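Local coordinates for putative ABC transporter amino acid-binding protein (Sinorhizobium meliloti, PDB 2Q88) that probably serves as the substrate-binding component of an ABC importer, capturing the compatible solute ectoine, which is bound between its two lobes in this structure, at residues N21-T26 with I177-S182; P173-N178 with Y238-K243. All blocks are in the same frame, centred on the assembly; numbering follows the deposited sequence.

Interaction 1. Residues N21-T26 with I177-S182; sequences NEPPFT and INDLVS. With 4CS ((4S)-2-methyl-1,4,5,6-tetrahydropyrimidine-4-carboxylic acid), chain F.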
loop_
_atom_site.group_PDB
_atom_site.type_symbol
_atom_site.label_atom_id
_atom_site.label_comp_id
_atom_site.label_asym_id
_atom_site.label_seq_id
_atom_site.Cartn_x
_atom_site.Cartn_y
_atom_site.Cartn_z
ATOM N N ASN A 21 -3.511 -6.759 -4.456
ATOM C CA ASN A 21 -4.597 -7.561 -3.856
ATOM C C ASN A 21 -4.462 -7.680 -2.320
ATOM O O ASN A 21 -4.171 -8.746 -1.783
ATOM C CB ASN A 21 -4.717 -8.941 -4.516
ATOM C CG ASN A 21 -6.057 -9.603 -4.248
ATOM O OD1 ASN A 21 -7.020 -8.948 -3.838
ATOM N ND2 ASN A 21 -6.126 -10.906 -4.477
ATOM N N GLU A 22 -4.658 -6.562 -1.635
ATOM C CA GLU A 22 -4.520 -6.482 -0.177
ATOM C C GLU A 22 -5.623 -5.569 0.358
ATOM O O GLU A 22 -5.407 -4.368 0.529
ATOM C CB GLU A 22 -3.137 -5.944 0.210
ATOM C CG GLU A 22 -2.901 -5.860 1.724
ATOM C CD GLU A 22 -1.606 -5.157 2.088
ATOM O OE1 GLU A 22 -0.562 -5.521 1.506
ATOM O OE2 GLU A 22 -1.627 -4.250 2.969
ATOM N N PRO A 23 -6.822 -6.118 0.572
ATOM C CA PRO A 23 -7.934 -5.320 1.087
ATOM C C PRO A 23 -7.585 -4.664 2.434
ATOM O O PRO A 23 -6.921 -5.309 3.251
ATOM C CB PRO A 23 -9.074 -6.344 1.263
ATOM C CG PRO A 23 -8.716 -7.526 0.400
ATOM C CD PRO A 23 -7.206 -7.517 0.287
ATOM N N PRO A 24 -8.062 -3.446 2.710
ATOM C CA PRO A 24 -8.922 -2.646 1.827
ATOM C C PRO A 24 -8.218 -1.661 0.882
ATOM O O PRO A 24 -8.888 -0.785 0.317
ATOM C CB PRO A 24 -9.742 -1.840 2.832
ATOM C CG PRO A 24 -8.759 -1.557 3.941
ATOM C CD PRO A 24 -7.886 -2.800 4.021
ATOM N N PHE A 25 -6.905 -1.793 0.706
ATOM C CA PHE A 25 -6.172 -0.967 -0.253
ATOM C C PHE A 25 -6.523 -1.333 -1.700
ATOM O O PHE A 25 -6.784 -0.448 -2.513
ATOM C CB PHE A 25 -4.669 -1.095 -0.039
ATOM C CG PHE A 25 -4.195 -0.550 1.284
ATOM C CD1 PHE A 25 -4.244 -1.330 2.429
ATOM C CD2 PHE A 25 -3.679 0.742 1.374
ATOM C CE1 PHE A 25 -3.791 -0.829 3.667
ATOM C CE2 PHE A 25 -3.217 1.248 2.598
ATOM C CZ PHE A 25 -3.275 0.459 3.742
ATOM N N THR A 26 -6.515 -2.633 -2.003
ATOM C CA THR A 26 -6.827 -3.151 -3.347
ATOM C C THR A 26 -7.529 -4.477 -3.161
ATOM O O THR A 26 -7.268 -5.192 -2.193
ATOM C CB THR A 26 -5.555 -3.404 -4.193
ATOM O OG1 THR A 26 -4.672 -4.266 -3.472
ATOM C CG2 THR A 26 -4.733 -2.118 -4.414
ATOM N N ILE A 177 -4.487 -5.901 8.183
ATOM C CA ILE A 177 -4.434 -6.971 9.186
ATOM C C ILE A 177 -5.832 -7.194 9.765
ATOM O O ILE A 177 -6.292 -8.328 9.830
ATOM C CB ILE A 177 -3.389 -6.656 10.306
ATOM C CG1 ILE A 177 -1.942 -6.860 9.808
ATOM C CG2 ILE A 177 -3.616 -7.510 11.538
ATOM C CD1 ILE A 177 -1.583 -8.329 9.391
ATOM N N ASN A 178 -6.504 -6.113 10.168
ATOM C CA ASN A 178 -7.859 -6.210 10.735
ATOM C C ASN A 178 -8.862 -6.862 9.788
ATOM O O ASN A 178 -9.689 -7.675 10.204
ATOM C CB ASN A 178 -8.379 -4.831 11.160
ATOM C CG ASN A 178 -7.786 -4.349 12.481
ATOM O OD1 ASN A 178 -7.278 -5.134 13.285
ATOM N ND2 ASN A 178 -7.866 -3.048 12.713
ATOM N N ASP A 179 -8.791 -6.501 8.514
ATOM C CA ASP A 179 -9.673 -7.085 7.512
ATOM C C ASP A 179 -9.416 -8.585 7.349
ATOM O O ASP A 179 -10.352 -9.399 7.354
ATOM C CB ASP A 179 -9.494 -6.353 6.187
ATOM C CG ASP A 179 -10.550 -6.713 5.188
ATOM O OD1 ASP A 179 -10.218 -7.445 4.234
ATOM O OD2 ASP A 179 -11.741 -6.335 5.279
ATOM N N LEU A 180 -8.138 -8.939 7.236
ATOM C CA LEU A 180 -7.710 -10.324 7.046
ATOM C C LEU A 180 -8.071 -11.218 8.234
ATOM O O LEU A 180 -8.630 -12.303 8.045
ATOM C CB LEU A 180 -6.200 -10.360 6.765
ATOM C CG LEU A 180 -5.425 -11.674 6.764
ATOM C CD1 LEU A 180 -5.834 -12.561 5.586
ATOM C CD2 LEU A 180 -3.927 -11.369 6.725
ATOM N N VAL A 181 -7.777 -10.749 9.448
ATOM C CA VAL A 181 -8.081 -11.493 10.679
ATOM C C VAL A 181 -9.593 -11.666 10.898
ATOM O O VAL A 181 -10.052 -12.754 11.264
ATOM C CB VAL A 181 -7.401 -10.848 11.916
ATOM C CG1 VAL A 181 -7.816 -11.537 13.218
ATOM C CG2 VAL A 181 -5.878 -10.906 11.762
ATOM N N SER A 182 -10.360 -10.608 10.646
ATOM C CA SER A 182 -11.818 -10.668 10.808
ATOM C C SER A 182 -12.506 -11.626 9.826
ATOM O O SER A 182 -13.642 -12.050 10.063
ATOM C CB SER A 182 -12.435 -9.271 10.715
ATOM O OG SER A 182 -12.364 -8.769 9.391
HETATM O O 4CS F . 5.369 -1.095 1.107
HETATM C C 4CS F . 4.224 -0.645 1.156
HETATM O OXT 4CS F . 3.949 0.411 0.573
HETATM C CA 4CS F . 3.153 -1.374 1.957
HETATM C CB 4CS F . 3.232 -2.883 1.827
HETATM C CAD 4CS F . 2.154 -3.533 2.699
HETATM N NAG 4CS F . 0.822 -2.988 2.326
HETATM C CAI 4CS F . 0.686 -1.699 1.788
HETATM C CAA 4CS F . -0.701 -1.162 1.395
HETATM N N 4CS F . 1.813 -0.896 1.570
#

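Interaction 2. Residues P173-N178 with Y238-K243; sequences PVLSIN and YGFSAK. With 4CS ((4S)-2-methyl-1,4,5,6-tetrahydropyrimidine-4-carboxylic acid), chain F.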
loop_
_atom_site.group_PDB
_atom_site.type_symbol
_atom_site.label_atom_id
_atom_site.label_comp_id
_atom_site.label_asym_id
_atom_site.label_seq_id
_atom_site.Cartn_x
_atom_site.Cartn_y
_atom_site.Cartn_z
ATOM N N PRO A 173 -0.230 -3.181 7.113
ATOM C CA PRO A 173 -0.977 -2.049 7.656
ATOM C C PRO A 173 -2.166 -2.480 8.518
ATOM O O PRO A 173 -2.787 -3.507 8.256
ATOM C CB PRO A 173 -1.450 -1.310 6.393
ATOM C CG PRO A 173 -0.393 -1.606 5.400
ATOM C CD PRO A 173 -0.087 -3.073 5.642
ATOM N N VAL A 174 -2.432 -1.709 9.575
ATOM C CA VAL A 174 -3.555 -1.936 10.491
ATOM C C VAL A 174 -4.846 -2.348 9.780
ATOM O O VAL A 174 -5.449 -3.368 10.115
ATOM C CB VAL A 174 -3.807 -0.678 11.359
ATOM C CG1 VAL A 174 -5.085 -0.814 12.192
ATOM C CG2 VAL A 174 -2.596 -0.417 12.253
ATOM N N LEU A 175 -5.276 -1.558 8.805
ATOM C CA LEU A 175 -6.526 -1.870 8.115
ATOM C C LEU A 175 -6.498 -3.210 7.376
ATOM O O LEU A 175 -7.519 -3.898 7.325
ATOM C CB LEU A 175 -6.928 -0.739 7.177
ATOM C CG LEU A 175 -7.428 0.532 7.860
ATOM C CD1 LEU A 175 -7.378 1.682 6.866
ATOM C CD2 LEU A 175 -8.863 0.368 8.387
ATOM N N SER A 176 -5.345 -3.565 6.812
ATOM C CA SER A 176 -5.175 -4.844 6.099
ATOM C C SER A 176 -5.180 -6.041 7.052
ATOM O O SER A 176 -5.771 -7.086 6.743
ATOM C CB SER A 176 -3.859 -4.860 5.308
ATOM O OG SER A 176 -3.763 -3.777 4.398
ATOM N N ILE A 177 -4.487 -5.901 8.183
ATOM C CA ILE A 177 -4.434 -6.971 9.186
ATOM C C ILE A 177 -5.832 -7.194 9.765
ATOM O O ILE A 177 -6.292 -8.328 9.830
ATOM C CB ILE A 177 -3.389 -6.656 10.306
ATOM C CG1 ILE A 177 -1.942 -6.860 9.808
ATOM C CG2 ILE A 177 -3.616 -7.510 11.538
ATOM C CD1 ILE A 177 -1.583 -8.329 9.391
ATOM N N ASN A 178 -6.504 -6.113 10.168
ATOM C CA ASN A 178 -7.859 -6.210 10.735
ATOM C C ASN A 178 -8.862 -6.862 9.788
ATOM O O ASN A 178 -9.689 -7.675 10.204
ATOM C CB ASN A 178 -8.379 -4.831 11.160
ATOM C CG ASN A 178 -7.786 -4.349 12.481
ATOM O OD1 ASN A 178 -7.278 -5.134 13.285
ATOM N ND2 ASN A 178 -7.866 -3.048 12.713
ATOM N N TYR A 238 -13.936 2.380 3.367
ATOM C CA TYR A 238 -12.892 1.358 3.491
ATOM C C TYR A 238 -12.120 1.439 4.813
ATOM O O TYR A 238 -11.307 0.553 5.125
ATOM C CB TYR A 238 -11.904 1.473 2.330
ATOM C CG TYR A 238 -12.442 1.005 0.999
ATOM C CD1 TYR A 238 -12.597 -0.351 0.733
ATOM C CD2 TYR A 238 -12.777 1.917 -0.003
ATOM C CE1 TYR A 238 -13.075 -0.797 -0.487
ATOM C CE2 TYR A 238 -13.253 1.476 -1.244
ATOM C CZ TYR A 238 -13.402 0.116 -1.469
ATOM O OH TYR A 238 -13.866 -0.359 -2.685
ATOM N N GLY A 239 -12.348 2.504 5.575
ATOM C CA GLY A 239 -11.754 2.639 6.914
ATOM C C GLY A 239 -10.679 3.700 7.018
ATOM O O GLY A 239 -10.130 3.937 8.104
ATOM N N PHE A 240 -10.392 4.361 5.899
ATOM C CA PHE A 240 -9.356 5.388 5.852
ATOM C C PHE A 240 -9.839 6.738 6.381
ATOM O O PHE A 240 -11.036 7.005 6.425
ATOM C CB PHE A 240 -8.817 5.516 4.429
ATOM C CG PHE A 240 -8.066 4.308 3.971
ATOM C CD1 PHE A 240 -8.707 3.317 3.236
ATOM C CD2 PHE A 240 -6.715 4.154 4.284
ATOM C CE1 PHE A 240 -8.012 2.183 2.811
ATOM C CE2 PHE A 240 -6.014 3.037 3.868
ATOM C CZ PHE A 240 -6.661 2.047 3.133
ATOM N N SER A 241 -8.904 7.577 6.805
ATOM C CA SER A 241 -9.240 8.926 7.265
ATOM C C SER A 241 -8.869 9.946 6.197
ATOM O O SER A 241 -7.713 10.047 5.803
ATOM C CB SER A 241 -8.531 9.243 8.586
ATOM O OG SER A 241 -8.625 10.624 8.895
ATOM N N ALA A 242 -9.854 10.693 5.713
ATOM C CA ALA A 242 -9.580 11.749 4.742
ATOM C C ALA A 242 -8.829 12.900 5.400
ATOM O O ALA A 242 -7.982 13.535 4.773
ATOM C CB ALA A 242 -10.863 12.246 4.110
ATOM N N LYS A 243 -9.149 13.161 6.665
ATOM C CA LYS A 243 -8.469 14.177 7.468
ATOM C C LYS A 243 -6.948 13.945 7.498
ATOM O O LYS A 243 -6.174 14.865 7.245
ATOM C CB LYS A 243 -9.060 14.174 8.879
ATOM C CG LYS A 243 -8.753 15.389 9.745
ATOM C CD LYS A 243 -9.170 15.091 11.201
ATOM C CE LYS A 243 -8.764 16.176 12.192
ATOM N NZ LYS A 243 -9.854 17.168 12.462
HETATM O O 4CS F . 5.369 -1.095 1.107
HETATM C C 4CS F . 4.224 -0.645 1.156
HETATM O OXT 4CS F . 3.949 0.411 0.573
HETATM C CA 4CS F . 3.153 -1.374 1.957
HETATM C CB 4CS F . 3.232 -2.883 1.827
HETATM C CAD 4CS F . 2.154 -3.533 2.699
HETATM N NAG 4CS F . 0.822 -2.988 2.326
HETATM C CAI 4CS F . 0.686 -1.699 1.788
HETATM C CAA 4CS F . -0.701 -1.162 1.395
HETATM N N 4CS F . 1.813 -0.896 1.570
#

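Interaction 1. Residues N21-T26 with I177-S182
Pro23 and Asp179 meet in a small, glancing van der Waals contact across the mouth of the ligand cleft, where the loop between strands 14-19 and 27-28 faces helix 174-184 of the other lobe. Pro23 CB packs against Asp179 OD1 at 3.4 Å, the two side chains crossing at about a right angle. A chi1 of -169° swings the Asp179 carboxylate out to Pro23; there OD1 also forms a salt bridge with Lys183. Pro24, buried behind Pro23 after a cis peptide bond, only just reaches Asp179, CD to CB 4.5 Å.

Deeper in the cleft, the same loop holds ectoine. The extended chain of Glu22 brings OE2 to the ring nitrogen NAG at 2.8 Å in a nearly straight bond (166°), whereas OE1 accepts a weak, bent one. The ligand methyl CAA sits 3.4 Å above the centre of the Phe25 ring. Between the two segments, then, apolar carbon touches a carboxylate whose charge is answered by Lys183, while Glu22, which grips NAG, is itself held by hydrogen bonds from OE1 to Tyr61 and from OE2 to Ser176.

Interaction 2. Residues P173-N178 with Y238-K243
Leu175, in the first turn of helix 174-184, reaches across to the segment 238-243 and makes every contact from its side. Its CB points toward that segment, passing close to the ring of Pro24. CG is set anti to the carbonyl carbon (chi1 -72°), and from there the two methyls part. CD1 settles over one face of the Phe240 ring, 3.6 Å from the centroid and 15° off the normal, a CH-pi contact displaced toward the CD2-CE2 side; it also reaches Gly239 O. CD2 instead lies against the backbone, 3.8 Å from Gly239 O and 4.1 Å from Tyr238 O.

Gly239 suits this place twice over. With its positive phi (110°), a CB would be jammed against the preceding carbonyl O, and it would also fall 2.7 Å from Leu175 CD2. Phe240 in turn meets the ring of Phe25 edge-to-face. Were Phe240 an alanine, Leu175 CD1 would probably lose the ring face it rests on, and the Phe25 ring, which borders the ligand, its edge-to-face neighbour.

At the helix start, Pro173 takes the N-cap position and turns its CD toward ectoine, 3.4 Å from the ligand's NAG. Just after Phe240, Ser241 takes the N-cap position of helix 242-246, its OG capping Ala244 N. Lobe-to-lobe packing of this kind around an enclosed ligand is typical of the closed, ligand-bound form of the two-lobed periplasmic-binding-protein fold.

How the interactions relate
Successive turns of helix 174-184 meet two separate segments of the other lobe, 238-243 in interaction 2 and 21-26 in interaction 1, and the centres of the two contacts lie about 9 Å apart. Between them Pro24 fills in, its CD 3.5 Å from Leu175 O. Neighbouring residues of the same segments, Glu22, Phe25 and Pro173, reach ectoine. Ser176 OG stands 2.6 Å from Glu22 OE2, a probable hydrogen bond that probably helps to position the carboxylate for the ligand, and Pro173 CD packs 3.3 Å from Glu22 OE2. Phe81, Arg86 and Thr134, from elsewhere in the chain, add further hydrogen bonds to the solute.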